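PDB 2POZ: putative dehydratase from Mesorhizobium loti, which is of unproven function but may act as a lyase, perhaps a dehydratase, within the mandelate racemase/muconate lactonizing branch of the enolase superfamily. Local coordinates for residues Pro20-Ile25 against Cys309-Ile314; Ala37-Gly42 against Gly85-Phe90; Asp54-Phe59 against Ser94-Ala99. All coordinates share one frame; numbering follows the deposited sequence.

Interaction 1: Pro20-Ile25 against Cys309-Ile314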
# COMPACT_ATOMS: atom_id res chain seq x y z
N PRO A 20 -4.94 -44.02 -8.33
CA PRO A 20 -3.55 -43.65 -8.06
C PRO A 20 -2.72 -43.78 -9.33
O PRO A 20 -2.91 -44.71 -10.12
CB PRO A 20 -3.12 -44.68 -7.02
CG PRO A 20 -4.40 -45.02 -6.32
CD PRO A 20 -5.37 -45.13 -7.46
N VAL A 21 -1.81 -42.84 -9.52
CA VAL A 21 -0.94 -42.83 -10.68
C VAL A 21 0.46 -42.98 -10.11
O VAL A 21 0.91 -42.14 -9.33
CB VAL A 21 -1.07 -41.50 -11.46
CG1 VAL A 21 -0.14 -41.49 -12.67
CG2 VAL A 21 -2.52 -41.31 -11.91
N LEU A 22 1.14 -44.06 -10.48
CA LEU A 22 2.47 -44.33 -9.96
C LEU A 22 3.52 -44.39 -11.05
O LEU A 22 3.22 -44.63 -12.21
CB LEU A 22 2.50 -45.65 -9.21
CG LEU A 22 1.33 -46.07 -8.31
CD1 LEU A 22 1.65 -47.46 -7.76
CD2 LEU A 22 1.11 -45.07 -7.20
N VAL A 23 4.77 -44.19 -10.65
CA VAL A 23 5.89 -44.27 -11.56
C VAL A 23 6.98 -45.10 -10.89
O VAL A 23 7.15 -45.07 -9.68
CB VAL A 23 6.46 -42.86 -11.91
CG1 VAL A 23 7.09 -42.22 -10.68
CG2 VAL A 23 7.50 -42.98 -13.02
N GLU A 24 7.68 -45.89 -11.70
CA GLU A 24 8.77 -46.72 -11.20
C GLU A 24 9.94 -46.47 -12.13
O GLU A 24 9.84 -46.70 -13.33
CB GLU A 24 8.41 -48.20 -11.25
CG GLU A 24 9.57 -49.08 -10.81
CD GLU A 24 9.33 -50.56 -11.05
OE1 GLU A 24 9.21 -50.97 -12.23
OE2 GLU A 24 9.25 -51.31 -10.06
N ILE A 25 11.05 -45.99 -11.57
CA ILE A 25 12.24 -45.71 -12.36
C ILE A 25 13.27 -46.81 -12.14
O ILE A 25 13.67 -47.07 -11.00
CB ILE A 25 12.86 -44.35 -11.97
CG1 ILE A 25 11.86 -43.22 -12.22
CG2 ILE A 25 14.16 -44.12 -12.75
CD1 ILE A 25 12.34 -41.85 -11.72
N CYS A 309 -3.56 -38.10 -0.13
CA CYS A 309 -4.68 -38.97 -0.48
C CYS A 309 -4.37 -39.74 -1.76
O CYS A 309 -4.60 -39.25 -2.86
CB CYS A 309 -5.97 -38.17 -0.67
SG CYS A 309 -7.41 -39.23 -1.00
N GLY A 310 -3.84 -40.94 -1.59
CA GLY A 310 -3.49 -41.78 -2.72
C GLY A 310 -3.29 -43.20 -2.21
O GLY A 310 -4.04 -43.67 -1.37
N SER A 311 -2.27 -43.88 -2.72
CA SER A 311 -2.00 -45.24 -2.28
C SER A 311 -1.04 -45.20 -1.08
O SER A 311 -0.63 -44.12 -0.64
CB SER A 311 -1.37 -46.04 -3.41
OG SER A 311 -0.02 -45.64 -3.59
N SER A 312 -0.70 -46.37 -0.56
CA SER A 312 0.23 -46.48 0.56
C SER A 312 1.59 -45.85 0.22
O SER A 312 2.32 -45.42 1.11
CB SER A 312 0.45 -47.95 0.93
OG SER A 312 -0.74 -48.57 1.35
N LEU A 313 1.93 -45.83 -1.07
CA LEU A 313 3.21 -45.26 -1.48
C LEU A 313 3.32 -43.77 -1.13
O LEU A 313 4.22 -43.38 -0.39
CB LEU A 313 3.44 -45.45 -2.99
CG LEU A 313 4.73 -44.83 -3.56
CD1 LEU A 313 5.94 -45.33 -2.78
CD2 LEU A 313 4.88 -45.18 -5.04
N ILE A 314 2.42 -42.94 -1.64
CA ILE A 314 2.51 -41.51 -1.34
C ILE A 314 2.37 -41.22 0.15
O ILE A 314 2.94 -40.25 0.65
CB ILE A 314 1.49 -40.67 -2.14
CG1 ILE A 314 1.84 -39.19 -2.00
CG2 ILE A 314 0.08 -40.92 -1.63
CD1 ILE A 314 1.34 -38.33 -3.15

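Interaction 2: Ala37-Gly42 against Gly85-Phe90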
# COMPACT_ATOMS: atom_id res chain seq x y z
N ALA A 37 2.00 -39.56 -8.22
CA ALA A 37 1.48 -38.25 -8.58
C ALA A 37 0.20 -38.07 -7.77
O ALA A 37 -0.65 -38.97 -7.73
CB ALA A 37 1.19 -38.19 -10.08
N GLY A 38 0.05 -36.92 -7.12
CA GLY A 38 -1.13 -36.68 -6.29
C GLY A 38 -2.46 -36.48 -6.99
O GLY A 38 -3.30 -35.74 -6.50
N ILE A 39 -2.66 -37.13 -8.14
CA ILE A 39 -3.93 -36.99 -8.85
C ILE A 39 -4.72 -38.31 -8.79
O ILE A 39 -5.14 -38.84 -9.81
CB ILE A 39 -3.70 -36.61 -10.33
CG1 ILE A 39 -2.67 -35.47 -10.43
CG2 ILE A 39 -5.02 -36.18 -10.97
CD1 ILE A 39 -3.14 -34.11 -9.88
N ALA A 40 -4.91 -38.82 -7.58
CA ALA A 40 -5.63 -40.08 -7.36
C ALA A 40 -7.15 -39.87 -7.33
O ALA A 40 -7.91 -40.84 -7.33
CB ALA A 40 -5.16 -40.72 -6.05
N TYR A 41 -7.58 -38.62 -7.30
CA TYR A 41 -9.01 -38.31 -7.27
C TYR A 41 -9.29 -37.11 -8.16
O TYR A 41 -8.36 -36.50 -8.70
CB TYR A 41 -9.47 -38.04 -5.84
CG TYR A 41 -8.65 -36.98 -5.14
CD1 TYR A 41 -9.04 -35.64 -5.17
CD2 TYR A 41 -7.45 -37.31 -4.52
CE1 TYR A 41 -8.24 -34.65 -4.61
CE2 TYR A 41 -6.64 -36.33 -3.95
CZ TYR A 41 -7.05 -35.00 -4.00
OH TYR A 41 -6.26 -34.03 -3.46
N GLY A 42 -10.56 -36.77 -8.31
CA GLY A 42 -10.91 -35.66 -9.17
C GLY A 42 -10.79 -36.13 -10.61
O GLY A 42 -10.68 -37.32 -10.88
N GLY A 85 3.01 -23.23 -13.94
CA GLY A 85 2.31 -24.49 -14.17
C GLY A 85 1.37 -24.94 -13.06
O GLY A 85 1.46 -24.47 -11.92
N GLY A 86 0.49 -25.87 -13.41
CA GLY A 86 -0.50 -26.37 -12.46
C GLY A 86 -0.31 -27.76 -11.91
O GLY A 86 0.78 -28.33 -11.94
N ALA A 87 -1.40 -28.33 -11.41
CA ALA A 87 -1.39 -29.65 -10.80
C ALA A 87 -0.93 -30.80 -11.68
O ALA A 87 -0.25 -31.71 -11.21
CB ALA A 87 -2.79 -29.96 -10.22
N ILE A 88 -1.27 -30.78 -12.96
CA ILE A 88 -0.88 -31.89 -13.82
C ILE A 88 0.63 -31.93 -14.09
O ILE A 88 1.27 -32.95 -13.87
CB ILE A 88 -1.66 -31.88 -15.13
CG1 ILE A 88 -3.16 -31.98 -14.85
CG2 ILE A 88 -1.16 -33.01 -16.04
CD1 ILE A 88 -3.57 -33.17 -13.96
N ILE A 89 1.19 -30.82 -14.57
CA ILE A 89 2.62 -30.80 -14.83
C ILE A 89 3.40 -31.06 -13.54
O ILE A 89 4.33 -31.88 -13.52
CB ILE A 89 3.07 -29.43 -15.45
CG1 ILE A 89 4.59 -29.44 -15.69
CG2 ILE A 89 2.73 -28.27 -14.51
CD1 ILE A 89 5.04 -30.37 -16.78
N PHE A 90 3.01 -30.41 -12.45
CA PHE A 90 3.75 -30.61 -11.22
C PHE A 90 3.54 -31.94 -10.51
O PHE A 90 4.42 -32.38 -9.78
CB PHE A 90 3.56 -29.42 -10.28
CG PHE A 90 4.38 -28.23 -10.68
CD1 PHE A 90 3.77 -27.06 -11.12
CD2 PHE A 90 5.76 -28.33 -10.75
CE1 PHE A 90 4.54 -26.00 -11.64
CE2 PHE A 90 6.54 -27.29 -11.27
CZ PHE A 90 5.92 -26.12 -11.71

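Interaction 3: Asp54-Phe59 against Ser94-Ala99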
# COMPACT_ATOMS: atom_id res chain seq x y z
N ASP A 54 5.24 -38.29 -21.02
CA ASP A 54 5.90 -37.26 -21.84
C ASP A 54 7.18 -36.77 -21.18
O ASP A 54 8.20 -36.60 -21.85
CB ASP A 54 4.96 -36.07 -22.07
CG ASP A 54 3.75 -36.43 -22.93
OD1 ASP A 54 3.81 -37.43 -23.68
OD2 ASP A 54 2.73 -35.69 -22.87
N LEU A 55 7.13 -36.53 -19.88
CA LEU A 55 8.30 -36.07 -19.14
C LEU A 55 9.41 -37.12 -19.18
O LEU A 55 10.58 -36.81 -19.43
CB LEU A 55 7.94 -35.78 -17.67
CG LEU A 55 7.17 -34.49 -17.36
CD1 LEU A 55 6.73 -34.50 -15.89
CD2 LEU A 55 8.07 -33.26 -17.64
N SER A 56 9.04 -38.37 -18.94
CA SER A 56 10.03 -39.45 -18.94
C SER A 56 10.73 -39.63 -20.28
O SER A 56 11.95 -39.75 -20.33
CB SER A 56 9.37 -40.77 -18.52
OG SER A 56 8.89 -40.70 -17.20
N GLU A 57 9.95 -39.65 -21.36
CA GLU A 57 10.51 -39.85 -22.69
C GLU A 57 11.39 -38.69 -23.12
O GLU A 57 12.37 -38.88 -23.85
CB GLU A 57 9.38 -40.06 -23.71
CG GLU A 57 8.41 -41.17 -23.31
CD GLU A 57 7.43 -41.54 -24.41
OE1 GLU A 57 6.88 -40.63 -25.07
OE2 GLU A 57 7.19 -42.75 -24.61
N ARG A 58 11.06 -37.49 -22.66
CA ARG A 58 11.84 -36.33 -23.04
C ARG A 58 13.07 -36.05 -22.17
O ARG A 58 14.10 -35.60 -22.66
CB ARG A 58 10.94 -35.09 -23.05
CG ARG A 58 11.67 -33.77 -23.25
CD ARG A 58 12.14 -33.58 -24.70
NE ARG A 58 12.88 -32.32 -24.85
CZ ARG A 58 14.13 -32.12 -24.45
NH1 ARG A 58 14.82 -33.10 -23.86
NH2 ARG A 58 14.70 -30.94 -24.63
N PHE A 59 12.97 -36.36 -20.88
CA PHE A 59 14.07 -36.02 -19.98
C PHE A 59 14.79 -37.08 -19.16
O PHE A 59 15.87 -36.80 -18.65
CB PHE A 59 13.58 -34.98 -18.96
CG PHE A 59 12.98 -33.75 -19.58
CD1 PHE A 59 13.79 -32.81 -20.22
CD2 PHE A 59 11.61 -33.51 -19.48
CE1 PHE A 59 13.24 -31.65 -20.76
CE2 PHE A 59 11.06 -32.35 -20.02
CZ PHE A 59 11.87 -31.42 -20.66
N SER A 94 6.54 -34.18 -9.59
CA SER A 94 6.62 -34.64 -8.21
C SER A 94 6.83 -36.15 -8.12
O SER A 94 7.66 -36.62 -7.33
CB SER A 94 5.33 -34.30 -7.43
OG SER A 94 5.09 -32.91 -7.38
N ALA A 95 6.07 -36.90 -8.90
CA ALA A 95 6.17 -38.35 -8.89
C ALA A 95 7.59 -38.79 -9.24
O ALA A 95 8.17 -39.63 -8.57
CB ALA A 95 5.15 -38.96 -9.87
N ILE A 96 8.13 -38.19 -10.29
CA ILE A 96 9.48 -38.50 -10.75
C ILE A 96 10.51 -38.13 -9.68
O ILE A 96 11.40 -38.92 -9.39
CB ILE A 96 9.78 -37.74 -12.07
CG1 ILE A 96 9.01 -38.41 -13.21
CG2 ILE A 96 11.29 -37.74 -12.35
CD1 ILE A 96 8.97 -37.61 -14.48
N GLU A 97 10.37 -36.94 -9.11
CA GLU A 97 11.29 -36.45 -8.09
C GLU A 97 11.33 -37.39 -6.87
O GLU A 97 12.39 -37.64 -6.31
CB GLU A 97 10.90 -35.02 -7.67
CG GLU A 97 11.94 -34.31 -6.79
CD GLU A 97 11.61 -34.40 -5.30
OE1 GLU A 97 10.93 -35.35 -4.89
OE2 GLU A 97 12.07 -33.52 -4.54
N GLN A 98 10.16 -37.89 -6.46
CA GLN A 98 10.09 -38.82 -5.33
C GLN A 98 10.91 -40.07 -5.65
O GLN A 98 11.67 -40.56 -4.81
CB GLN A 98 8.65 -39.26 -5.08
CG GLN A 98 7.73 -38.22 -4.45
CD GLN A 98 6.28 -38.58 -4.64
OE1 GLN A 98 5.90 -39.75 -4.51
NE2 GLN A 98 5.45 -37.59 -4.95
N ALA A 99 10.73 -40.61 -6.85
CA ALA A 99 11.45 -41.81 -7.25
C ALA A 99 12.96 -41.58 -7.26
O ALA A 99 13.74 -42.49 -6.99
CB ALA A 99 10.98 -42.27 -8.63

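Interaction 1: Pro20-Ile25 against Cys309-Ile314
Pro20 comes closest to Gly310, with 5.7 Å between Pro20 CA and Gly310 CA, and from there the backbones part: at the next matched pair Leu22 CA and Leu313 CA are 8.6 Å apart. The residues from Val21 on form strand 21-27, while Cys309-Ser311 is an extended run that turns into helix 312-324 at Ser312. Side chains make the close contacts. The ring of Pro20 rests on the serine that precedes the helix, Pro20 CB lying 4.2 Å from Ser311 CB. Leu22 then reaches over the start of the helix with one branch: its CD2 methyl sits 3.8 Å from Ser311 OG and 4.3 Å from Leu313 CD2, so a single methyl covers both the cap and the first turn. With CG anti to the carbonyl carbon (chi1 -39°) and its CB pointing at the helix start, Leu22 sends this branch to Ser311 and Leu313, whose own CB atoms point back toward the strand. In the enolase-superfamily fold this is a junction of domains, where the antiparallel sheet of the N-terminal capping domain meets a helix of the C-terminal barrel. Ser311 is the N-cap of that helix. Its hydroxyl stands between the backbone N and the carbonyl carbon (chi1 74°), where OG accepts a hydrogen bond from Leu313 N at 3.2 Å with an N-H...O angle of 144°. The side chains of Pro20, Leu22 and Leu313 also pack on Glu36 of the adjacent strand 33-37. The carboxylate oxygen Glu36 OE1 is hydrogen-bonded to both Ser311 OG and Ile314 N.

Interaction 2: Ala37-Gly42 against Gly85-Phe90
Ile39 pushes the end of its longer branch against the first turn of helix 87-108, where its CD1 methyl meets Ala87 and Ile88 together. The methyl lies 4.2 Å from Ala87 CB, and Ala87 O is 4.0 Å from Ile39 CD1. From the helix, the longer branch of Ile88 supplies its own terminal methyl, with Ile39 CD1 and Ile88 CD1 4.2 Å apart. The CB of Ile88 points away from the loop, but the chain folds back at its second torsion (chi2 -53°), which brings CD1 round to the isoleucine opposite. Ile39 is bent in a similar sense, with CG1 opposite the carbonyl carbon and chi2 at -68°. The meeting is thus a small van der Waals contact, mostly of methyl groups, with the Ala87 carbonyl oxygen also at its edge, and the closest CA pair, Ile39 and Ile88, remains 7.7 Å apart. Gly86 occupies the N-cap position just before the helix, and its carbonyl takes the first-turn bond from Phe90 N. A second subunit adds to the surroundings: its Trp81 packs on both Ile39 and Ala87, and its Ile88 on the Ile88 described here. Within the chain, the Ile39 side chain, on the loop that follows strand 33-37, lies among two helices of the N-terminal domain, touching Ala48 of helix 45-59 and Ala91 one turn further along helix 87-108.

Interaction 3: Asp54-Phe59 against Ser94-Ala99
Helix-to-helix packing within the N-terminal capping domain of the enolase-superfamily fold, an antiparallel sheet joined to a group of helices, brings the end of helix 45-59 against the middle of helix 87-108. The contact is narrow and rests on one projecting side chain, Ile96, whose CD1 methyl meets two consecutive residues of the other helix. The nearest backbone positions are Ser56 and Ile96, with 8.3 Å between Ser56 CA and Ile96 CA, and the space is bridged by side chains. Ile96 is stretched out, with CG1 opposite the carbonyl carbon and an extended second torsion (chi2 168°), which carries the terminal methyl across to helix 45-59. There it lies 3.8 Å from Leu55 CB, while Leu55 CD1 is 4.1 Å from Ile96 CD1. The methyl thus touches both the root and one tip of the leucine, and the two chains cross obliquely. Val43 of a second subunit also packs on Leu55, so the leucine takes part in the subunit interface as well. Met75 of helix 68-78 touches Ile96, adding a third helix to this apolar cluster, while Cys383 of strand 379-383 packs on Ser56. On another flank, helix 87-108 packs on strand 21-27, with Ala95 on Val23 and Ala99 on Ile25. All three residues that meet across the contact are buried. The hydroxyl of Ser56 is hydrogen-bonded to Ile52 O in the preceding turn of its own helix. Its oxygen nevertheless borders the apolar patch, with Ser56 OG 4.1 Å from the Ile96 CD1 methyl.

How the interactions relate
All three contacts are buried, but they hold different levels of the fold. Interaction 1 joins the N-terminal domain to the barrel, whereas interactions 2 and 3 lie within the N-terminal domain, share helix 87-108 and border a second subunit. Interaction 1 includes a helix cap; the other two are mainly apolar. In interaction 2 a loop isoleucine meets the helix start, and in interaction 3 an isoleucine of that helix meets another helix. The contacts also touch. Val21 O and Ala37 N, 3.0 Å apart, probably form a hydrogen bond between interactions 1 and 2, and Ile25 CD1 packs 3.4 Å from Ala99 CB between interactions 1 and 3.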